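PDB 3GBG: TCP pilus virulence regulatory protein from Vibrio cholerae, which probably acts as an AraC-family transcription regulator of virulence genes such as those of the TCP pilus, and binds palmitoleic acid. Local coordinates for residues L60-S65 / F163-L168; K4-T9 / T85-F90; S219-Y224 / S243-V248. One frame throughout, in Å; residues are numbered along the deposited sequence.

Contacts 1 and 2 both reach the five-stranded antiparallel sheet of the N-terminal cupin-like domain, contact 1 at the end of strand 57-61 and contact 2 where strand 7-14 pairs with strand 79-86. They touch through a salt bridge from Lys63 to Asp88. Contact 3 lies about 22 Å from contact 1, centre to centre, and packs helix 213-231 against the turn between helices 236-242 and 248-259, in the probable DNA-binding part. Contact 1 is buried and rests on an aromatic ring against a strand end; contacts 2 and 3 are partly buried. Backbone hydrogen bonds tie contact 2, whereas contact 3 relies on an arginine guanidinium over one backbone carbonyl and a phenylalanine against helix side chains.

Contact 1: residues L60-S65 / F163-L168; sequences LLKKNS and FITDDL
Phe163 pushes its ring against the end of strand 57-61, meeting Leu60, Leu61 and Lys62 in succession. At the far end of the ring CZ lies 3.7 Å from CB of Leu60 and 3.6 Å from the carbonyl O of Leu61, while CE2 comes to 3.5 Å from CB of Lys62; all three approach the ring obliquely. With CG anti to the backbone N (chi1 -175°), the Phe163 side chain reaches back to the strand, and its ring and the Lys62 chain lie alongside each other, heading in opposite senses. The aliphatic part of that lysine packs on the Phe163 backbone, CD of Lys62 standing 3.2 Å from O of Phe163. Strand 57-61 is an inner strand of the cupin-like sheet, and the chain leaves it through a type II turn from Lys62 to Ser65, closed by the bond from Ser65 N to Lys62 O (3.1 Å). Segment 163-168 belongs to the loop between helices 141-155 and 170-180. Tyr30, edge-to-face, and Phe152 add aromatic neighbours to Phe163, though Phe163 as a whole is poorly ordered. Toward solvent the contact thins quickly: the lysine chain bends at its last two torsions, and its NZ stays 4.5 Å from OG1 of Thr165, beyond which the loop is exposed.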
loop_
_atom_site.group_PDB
_atom_site.type_symbol
_atom_site.label_atom_id
_atom_site.label_comp_id
_atom_site.label_asym_id
_atom_site.label_seq_id
_atom_site.Cartn_x
_atom_site.Cartn_y
_atom_site.Cartn_z
ATOM N N LEU A 60 -2.505 -5.340 -7.022
ATOM C CA LEU A 60 -3.324 -4.832 -5.931
ATOM C C LEU A 60 -2.705 -5.218 -4.592
ATOM O O LEU A 60 -2.298 -6.363 -4.395
ATOM C CB LEU A 60 -4.746 -5.401 -6.025
ATOM C CG LEU A 60 -5.502 -5.192 -7.343
ATOM C CD1 LEU A 60 -6.872 -5.856 -7.255
ATOM C CD2 LEU A 60 -5.652 -3.710 -7.621
ATOM N N LEU A 61 -2.625 -4.253 -3.680
ATOM C CA LEU A 61 -2.063 -4.488 -2.351
ATOM C C LEU A 61 -3.180 -4.375 -1.313
ATOM O O LEU A 61 -3.867 -3.357 -1.240
ATOM C CB LEU A 61 -0.959 -3.465 -2.068
ATOM C CG LEU A 61 0.154 -3.447 -3.132
ATOM C CD1 LEU A 61 1.214 -2.411 -2.776
ATOM C CD2 LEU A 61 0.783 -4.837 -3.225
ATOM N N LYS A 62 -3.362 -5.421 -0.517
ATOM C CA LYS A 62 -4.420 -5.439 0.484
ATOM C C LYS A 62 -4.100 -4.615 1.726
ATOM O O LYS A 62 -3.007 -4.702 2.275
ATOM C CB LYS A 62 -4.729 -6.882 0.889
ATOM C CG LYS A 62 -6.030 -7.033 1.667
ATOM C CD LYS A 62 -6.518 -8.476 1.715
ATOM C CE LYS A 62 -5.844 -9.259 2.828
ATOM N NZ LYS A 62 -6.200 -8.713 4.175
ATOM N N LYS A 63 -5.066 -3.814 2.160
ATOM C CA LYS A 63 -4.889 -2.982 3.337
ATOM C C LYS A 63 -4.529 -3.839 4.544
ATOM O O LYS A 63 -5.036 -4.954 4.699
ATOM C CB LYS A 63 -6.164 -2.189 3.627
ATOM C CG LYS A 63 -6.050 -1.293 4.842
ATOM C CD LYS A 63 -7.353 -0.572 5.120
ATOM C CE LYS A 63 -7.238 0.286 6.356
ATOM N NZ LYS A 63 -8.508 0.990 6.617
ATOM N N ASN A 64 -3.645 -3.308 5.387
ATOM C CA ASN A 64 -3.180 -3.980 6.605
ATOM C C ASN A 64 -2.221 -5.136 6.336
ATOM O O ASN A 64 -1.845 -5.869 7.252
ATOM C CB ASN A 64 -4.377 -4.467 7.427
ATOM C CG ASN A 64 -5.204 -3.327 7.974
ATOM O OD1 ASN A 64 -6.398 -3.473 8.226
ATOM N ND2 ASN A 64 -4.568 -2.186 8.177
ATOM N N SER A 65 -1.832 -5.305 5.074
ATOM C CA SER A 65 -0.893 -6.360 4.728
ATOM C C SER A 65 0.525 -5.834 4.927
ATOM O O SER A 65 0.750 -4.624 4.925
ATOM C CB SER A 65 -1.076 -6.789 3.265
ATOM O OG SER A 65 -0.745 -5.723 2.378
ATOM N N PHE A 163 -10.700 -9.915 -0.922
ATOM C CA PHE A 163 -9.680 -8.874 -0.915
ATOM C C PHE A 163 -10.105 -7.809 0.093
ATOM O O PHE A 163 -9.272 -7.184 0.749
ATOM C CB PHE A 163 -9.553 -8.270 -2.313
ATOM C CG PHE A 163 -8.440 -7.271 -2.448
ATOM C CD1 PHE A 163 -8.709 -5.963 -2.835
ATOM C CD2 PHE A 163 -7.124 -7.642 -2.203
ATOM C CE1 PHE A 163 -7.682 -5.036 -2.980
ATOM C CE2 PHE A 163 -6.087 -6.723 -2.344
ATOM C CZ PHE A 163 -6.369 -5.416 -2.734
ATOM N N ILE A 164 -11.415 -7.615 0.208
ATOM C CA ILE A 164 -11.981 -6.649 1.140
ATOM C C ILE A 164 -12.128 -7.344 2.494
ATOM O O ILE A 164 -12.067 -8.568 2.564
ATOM C CB ILE A 164 -13.363 -6.150 0.652
ATOM C CG1 ILE A 164 -14.426 -7.238 0.837
ATOM C CG2 ILE A 164 -13.269 -5.748 -0.819
ATOM C CD1 ILE A 164 -14.196 -8.498 0.018
ATOM N N THR A 165 -12.370 -6.623 3.561
ATOM C CA THR A 165 -12.519 -7.238 4.877
ATOM C C THR A 165 -13.475 -6.753 5.864
ATOM O O THR A 165 -13.521 -5.634 6.082
ATOM C CB THR A 165 -11.446 -7.021 5.730
ATOM O OG1 THR A 165 -10.274 -7.032 4.971
ATOM C CG2 THR A 165 -11.451 -8.131 6.755
ATOM N N ASP A 166 -14.098 -7.669 6.571
ATOM C CA ASP A 166 -15.197 -7.325 7.453
ATOM C C ASP A 166 -14.412 -6.408 8.203
ATOM O O ASP A 166 -13.518 -6.830 8.817
ATOM C CB ASP A 166 -15.804 -8.487 8.139
ATOM C CG ASP A 166 -14.899 -9.117 9.150
ATOM O OD1 ASP A 166 -13.691 -9.109 8.990
ATOM O OD2 ASP A 166 -15.410 -9.667 10.118
ATOM N N ASP A 167 -14.848 -5.202 8.257
ATOM C CA ASP A 167 -14.197 -4.180 8.964
ATOM C C ASP A 167 -13.696 -4.435 10.278
ATOM O O ASP A 167 -12.715 -3.866 10.514
ATOM C CB ASP A 167 -15.270 -3.302 9.275
ATOM C CG ASP A 167 -16.366 -3.463 8.444
ATOM O OD1 ASP A 167 -16.502 -2.766 7.447
ATOM O OD2 ASP A 167 -17.145 -4.251 8.874
ATOM N N LEU A 168 -14.366 -5.214 11.144
ATOM C CA LEU A 168 -13.821 -5.510 12.425
ATOM C C LEU A 168 -12.870 -6.646 12.456
ATOM O O LEU A 168 -12.867 -7.392 13.302
ATOM C CB LEU A 168 -14.918 -5.883 13.330
ATOM C CG LEU A 168 -15.831 -7.085 13.128
ATOM C CD1 LEU A 168 -15.274 -8.476 12.982
ATOM C CD2 LEU A 168 -16.920 -7.080 14.025
#

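Contact 2: residues K4-T9 / T85-F90; sequences KKSFQT and TISDSF
The start of strand 7-14 and the end of strand 79-86 pair antiparallel, with Gln8 and Thr85 forming a hydrogen-bonded pair, Phe7 and Ile86 the adjoining non-hydrogen-bonded one, and Ser6 O accepting a further bond from Ser87 N. Gln8 N reaches Thr85 O at 2.7 Å in a nearly straight bond (173°), and Thr85 N returns to Gln8 O at 2.6 Å. The third bond, Ser87 N to Ser6 O at 3.0 Å, is also close to straight at hydrogen, yet its donor stands well above the carbonyl plane. On the face carrying Phe7 and Ile86, the Phe7 ring turns its edge to the face of the Phe90 ring, CZ of Phe7 lying 3.3 Å from CZ of Phe90 and the planes inclined at 56°. Phe90 extends there because its CG is anti to the backbone N (chi1 -176°), and its CB also packs on CB of Ser6 at 3.4 Å. This is the edge of the cupin-like sheet, where strand 7-14 is outermost and strand 79-86 runs through Ser87, the N-cap, into helix 88-97. Leu144 of helix 141-155 touches both phenylalanines, and Phe148 meets the Phe7 ring. On the other face, Gln8 and Thr85 run alongside each other in the same direction, and a water bridges Gln8 O (2.8 Å) and OG1 of Thr85. That hydroxyl also bonds Lys31, while NE2 of Gln8 bonds Asn10. Lys230 of helix 213-231 touches both side chains, and the bound palmitoleic acid comes within about 5 Å of the side chain of Thr85.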
loop_
_atom_site.group_PDB
_atom_site.type_symbol
_atom_site.label_atom_id
_atom_site.label_comp_id
_atom_site.label_asym_id
_atom_site.label_seq_id
_atom_site.Cartn_x
_atom_site.Cartn_y
_atom_site.Cartn_z
ATOM N N LYS A 4 -12.076 12.099 -6.746
ATOM C CA LYS A 4 -10.633 12.443 -6.623
ATOM C C LYS A 4 -10.139 12.386 -5.184
ATOM O O LYS A 4 -8.982 12.043 -4.935
ATOM C CB LYS A 4 -10.360 13.840 -7.183
ATOM C CG LYS A 4 -10.524 13.963 -8.687
ATOM C CD LYS A 4 -10.068 15.333 -9.167
ATOM C CE LYS A 4 -8.569 15.526 -8.967
ATOM N NZ LYS A 4 -7.782 14.562 -9.788
ATOM N N LYS A 5 -11.004 12.726 -4.234
ATOM C CA LYS A 5 -10.608 12.698 -2.832
ATOM C C LYS A 5 -10.668 11.273 -2.300
ATOM O O LYS A 5 -10.128 10.970 -1.237
ATOM C CB LYS A 5 -11.504 13.614 -1.993
ATOM C CG LYS A 5 -12.916 13.110 -1.768
ATOM C CD LYS A 5 -13.652 14.027 -0.801
ATOM C CE LYS A 5 -14.962 13.414 -0.338
ATOM N NZ LYS A 5 -14.733 12.127 0.381
ATOM N N SER A 6 -11.332 10.402 -3.050
ATOM C CA SER A 6 -11.444 8.999 -2.677
ATOM C C SER A 6 -10.297 8.264 -3.362
ATOM O O SER A 6 -10.130 7.056 -3.198
ATOM C CB SER A 6 -12.785 8.431 -3.144
ATOM O OG SER A 6 -13.869 9.109 -2.528
ATOM N N PHE A 7 -9.510 9.019 -4.127
ATOM C CA PHE A 7 -8.369 8.478 -4.856
ATOM C C PHE A 7 -7.136 9.359 -4.707
ATOM O O PHE A 7 -7.149 10.524 -5.093
ATOM C CB PHE A 7 -8.706 8.346 -6.345
ATOM C CG PHE A 7 -9.820 7.383 -6.628
ATOM C CD1 PHE A 7 -9.670 6.028 -6.346
ATOM C CD2 PHE A 7 -11.023 7.827 -7.169
ATOM C CE1 PHE A 7 -10.701 5.126 -6.598
ATOM C CE2 PHE A 7 -12.061 6.932 -7.424
ATOM C CZ PHE A 7 -11.898 5.580 -7.138
ATOM N N GLN A 8 -6.070 8.798 -4.147
ATOM C CA GLN A 8 -4.816 9.528 -3.963
ATOM C C GLN A 8 -3.809 8.866 -4.902
ATOM O O GLN A 8 -3.499 7.689 -4.740
ATOM C CB GLN A 8 -4.367 9.405 -2.505
ATOM C CG GLN A 8 -3.368 10.460 -2.047
ATOM C CD GLN A 8 -1.993 10.260 -2.650
ATOM O OE1 GLN A 8 -1.496 11.097 -3.399
ATOM N NE2 GLN A 8 -1.361 9.146 -2.303
ATOM N N THR A 9 -3.302 9.612 -5.881
ATOM C CA THR A 9 -2.367 9.038 -6.848
ATOM C C THR A 9 -0.983 9.676 -6.931
ATOM O O THR A 9 -0.819 10.881 -6.742
ATOM C CB THR A 9 -2.970 9.061 -8.267
ATOM O OG1 THR A 9 -3.123 10.418 -8.697
ATOM C CG2 THR A 9 -4.332 8.387 -8.280
ATOM N N THR A 85 -4.035 5.196 -4.396
ATOM C CA THR A 85 -4.399 4.853 -3.035
ATOM C C THR A 85 -5.888 5.161 -2.882
ATOM O O THR A 85 -6.331 6.274 -3.156
ATOM C CB THR A 85 -3.564 5.662 -2.030
ATOM O OG1 THR A 85 -2.170 5.476 -2.319
ATOM C CG2 THR A 85 -3.829 5.183 -0.614
ATOM N N ILE A 86 -6.654 4.160 -2.465
ATOM C CA ILE A 86 -8.098 4.307 -2.303
ATOM C C ILE A 86 -8.482 4.596 -0.853
ATOM O O ILE A 86 -7.983 3.951 0.068
ATOM C CB ILE A 86 -8.828 3.025 -2.761
ATOM C CG1 ILE A 86 -8.297 2.579 -4.131
ATOM C CG2 ILE A 86 -10.321 3.278 -2.841
ATOM C CD1 ILE A 86 -8.896 1.275 -4.635
ATOM N N SER A 87 -9.369 5.567 -0.655
ATOM C CA SER A 87 -9.818 5.930 0.689
ATOM C C SER A 87 -10.763 4.866 1.234
ATOM O O SER A 87 -11.420 4.160 0.471
ATOM C CB SER A 87 -10.550 7.274 0.660
ATOM O OG SER A 87 -11.781 7.151 -0.036
ATOM N N ASP A 88 -10.834 4.747 2.555
ATOM C CA ASP A 88 -11.724 3.763 3.157
ATOM C C ASP A 88 -13.177 4.095 2.835
ATOM O O ASP A 88 -13.992 3.195 2.621
ATOM C CB ASP A 88 -11.523 3.690 4.677
ATOM C CG ASP A 88 -10.243 2.968 5.058
ATOM O OD1 ASP A 88 -9.935 1.927 4.430
ATOM O OD2 ASP A 88 -9.551 3.420 5.994
ATOM N N SER A 89 -13.496 5.385 2.789
ATOM C CA SER A 89 -14.859 5.822 2.491
ATOM C C SER A 89 -15.324 5.305 1.136
ATOM O O SER A 89 -16.485 4.936 0.972
ATOM C CB SER A 89 -14.950 7.354 2.532
ATOM O OG SER A 89 -13.917 7.956 1.767
ATOM N N PHE A 90 -14.413 5.265 0.170
ATOM C CA PHE A 90 -14.756 4.773 -1.155
ATOM C C PHE A 90 -14.807 3.252 -1.157
ATOM O O PHE A 90 -15.661 2.653 -1.807
ATOM C CB PHE A 90 -13.736 5.264 -2.186
ATOM C CG PHE A 90 -14.064 4.871 -3.598
ATOM C CD1 PHE A 90 -13.708 3.617 -4.090
ATOM C CD2 PHE A 90 -14.762 5.744 -4.429
ATOM C CE1 PHE A 90 -14.047 3.238 -5.386
ATOM C CE2 PHE A 90 -15.106 5.372 -5.725
ATOM C CZ PHE A 90 -14.748 4.117 -6.204
HETATM O O HOH W 1 -0.912 6.805 -4.011
#

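Contact 3: residues S219-Y224 / S243-V248; sequences SIRISY and SGFASV
Arg221 stretches from helix 213-231 across the backbone of Ser243 and Gly244, its chain extended from CG to NE (chi2 177°) and carrying the guanidinium out to Gly244. Its CG lies 3.0 Å from Ser243 O, and its guanidinium is laid flat over Gly244 O, which sits 3.2 Å from CZ, above the centre of the group. That oxygen is therefore met by the face of the cation and not by its N-H groups; NE is hydrogen-bonded to Ile182 O. Ser243 O is buried here without any hydrogen-bonding partner. CD of Arg221 lies over one face of the Phe245 ring; CE2 of Phe245 touches CB of Arg221 at 3.4 Å, and CZ of Phe245 meets CD1 of Ile222 at 3.7 Å. OG of Ser243 lies at the edge of the Tyr224 ring, 3.9 Å from CD1, and is bonded to Ile239 O. Further out, Val254 of helix 248-259 touches both Ile222 and Phe245, and Phe251 meets the Phe245 ring. Gly244, with positive phi, is the C-prime residue of a Schellman motif that ends helix 236-242, and Ser247 caps the next helix; this is the turn of an AraC-family helix-turn-helix, packed against the long helix that precedes it.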
loop_
_atom_site.group_PDB
_atom_site.type_symbol
_atom_site.label_atom_id
_atom_site.label_comp_id
_atom_site.label_asym_id
_atom_site.label_seq_id
_atom_site.Cartn_x
_atom_site.Cartn_y
_atom_site.Cartn_z
ATOM N N SER A 219 6.629 -0.553 11.077
ATOM C CA SER A 219 6.062 -0.559 9.722
ATOM C C SER A 219 4.908 0.427 9.582
ATOM O O SER A 219 4.819 1.144 8.584
ATOM C CB SER A 219 5.585 -1.973 9.326
ATOM O OG SER A 219 4.405 -2.351 10.041
ATOM N N ILE A 220 4.037 0.466 10.589
ATOM C CA ILE A 220 2.902 1.389 10.575
ATOM C C ILE A 220 3.381 2.839 10.632
ATOM O O ILE A 220 2.836 3.714 9.947
ATOM C CB ILE A 220 1.930 1.112 11.760
ATOM C CG1 ILE A 220 1.340 -0.294 11.604
ATOM C CG2 ILE A 220 0.822 2.168 11.804
ATOM C CD1 ILE A 220 0.512 -0.767 12.778
ATOM N N ARG A 221 4.404 3.086 11.447
ATOM C CA ARG A 221 4.958 4.427 11.579
ATOM C C ARG A 221 5.608 4.901 10.273
ATOM O O ARG A 221 5.513 6.074 9.919
ATOM C CB ARG A 221 5.974 4.476 12.721
ATOM C CG ARG A 221 5.286 4.523 14.083
ATOM C CD ARG A 221 6.261 4.495 15.232
ATOM N NE ARG A 221 5.528 4.670 16.487
ATOM C CZ ARG A 221 6.012 4.349 17.678
ATOM N NH1 ARG A 221 7.229 3.829 17.782
ATOM N NH2 ARG A 221 5.286 4.561 18.764
ATOM N N ILE A 222 6.276 4.003 9.562
ATOM C CA ILE A 222 6.898 4.383 8.297
ATOM C C ILE A 222 5.824 4.781 7.284
ATOM O O ILE A 222 5.942 5.801 6.604
ATOM C CB ILE A 222 7.753 3.229 7.719
ATOM C CG1 ILE A 222 9.016 3.039 8.566
ATOM C CG2 ILE A 222 8.121 3.506 6.251
ATOM C CD1 ILE A 222 9.947 4.241 8.617
ATOM N N SER A 223 4.769 3.979 7.164
ATOM C CA SER A 223 3.725 4.335 6.214
ATOM C C SER A 223 3.070 5.649 6.614
ATOM O O SER A 223 2.607 6.409 5.762
ATOM C CB SER A 223 2.682 3.230 6.111
ATOM O OG SER A 223 3.264 2.086 5.499
ATOM N N TYR A 224 3.033 5.902 7.918
ATOM C CA TYR A 224 2.463 7.140 8.445
ATOM C C TYR A 224 3.363 8.294 7.989
ATOM O O TYR A 224 2.870 9.362 7.598
ATOM C CB TYR A 224 2.383 7.075 9.980
ATOM C CG TYR A 224 1.620 8.204 10.641
ATOM C CD1 TYR A 224 2.202 9.464 10.826
ATOM C CD2 TYR A 224 0.315 8.011 11.101
ATOM C CE1 TYR A 224 1.500 10.502 11.454
ATOM C CE2 TYR A 224 -0.389 9.041 11.726
ATOM C CZ TYR A 224 0.208 10.283 11.897
ATOM O OH TYR A 224 -0.508 11.301 12.499
ATOM N N SER A 243 5.899 11.111 13.341
ATOM C CA SER A 243 5.522 9.735 13.038
ATOM C C SER A 243 5.721 8.765 14.213
ATOM O O SER A 243 5.575 7.554 14.050
ATOM C CB SER A 243 6.284 9.235 11.810
ATOM O OG SER A 243 6.067 10.092 10.689
ATOM N N GLY A 244 6.085 9.283 15.385
ATOM C CA GLY A 244 6.224 8.416 16.544
ATOM C C GLY A 244 7.594 7.840 16.822
ATOM O O GLY A 244 7.754 7.046 17.746
ATOM N N PHE A 245 8.587 8.213 16.026
ATOM C CA PHE A 245 9.930 7.705 16.242
ATOM C C PHE A 245 10.637 8.467 17.358
ATOM O O PHE A 245 10.448 9.675 17.529
ATOM C CB PHE A 245 10.729 7.769 14.942
ATOM C CG PHE A 245 10.375 6.675 13.979
ATOM C CD1 PHE A 245 10.924 5.407 14.124
ATOM C CD2 PHE A 245 9.442 6.885 12.972
ATOM C CE1 PHE A 245 10.552 4.358 13.277
ATOM C CE2 PHE A 245 9.062 5.841 12.119
ATOM C CZ PHE A 245 9.618 4.578 12.277
ATOM N N ALA A 246 11.460 7.748 18.111
ATOM C CA ALA A 246 12.191 8.316 19.240
ATOM C C ALA A 246 13.332 9.222 18.806
ATOM O O ALA A 246 13.784 10.065 19.578
ATOM C CB ALA A 246 12.726 7.184 20.117
ATOM N N SER A 247 13.807 9.047 17.576
ATOM C CA SER A 247 14.907 9.864 17.074
ATOM C C SER A 247 14.870 9.934 15.549
ATOM O O SER A 247 14.182 9.152 14.902
ATOM C CB SER A 247 16.250 9.268 17.506
ATOM O OG SER A 247 16.501 8.043 16.821
ATOM N N VAL A 248 15.622 10.872 14.982
ATOM C CA VAL A 248 15.679 11.043 13.532
ATOM C C VAL A 248 16.488 9.917 12.896
ATOM O O VAL A 248 16.168 9.445 11.791
ATOM C CB VAL A 248 16.331 12.392 13.158
ATOM C CG1 VAL A 248 16.448 12.523 11.641
ATOM C CG2 VAL A 248 15.507 13.534 13.731
#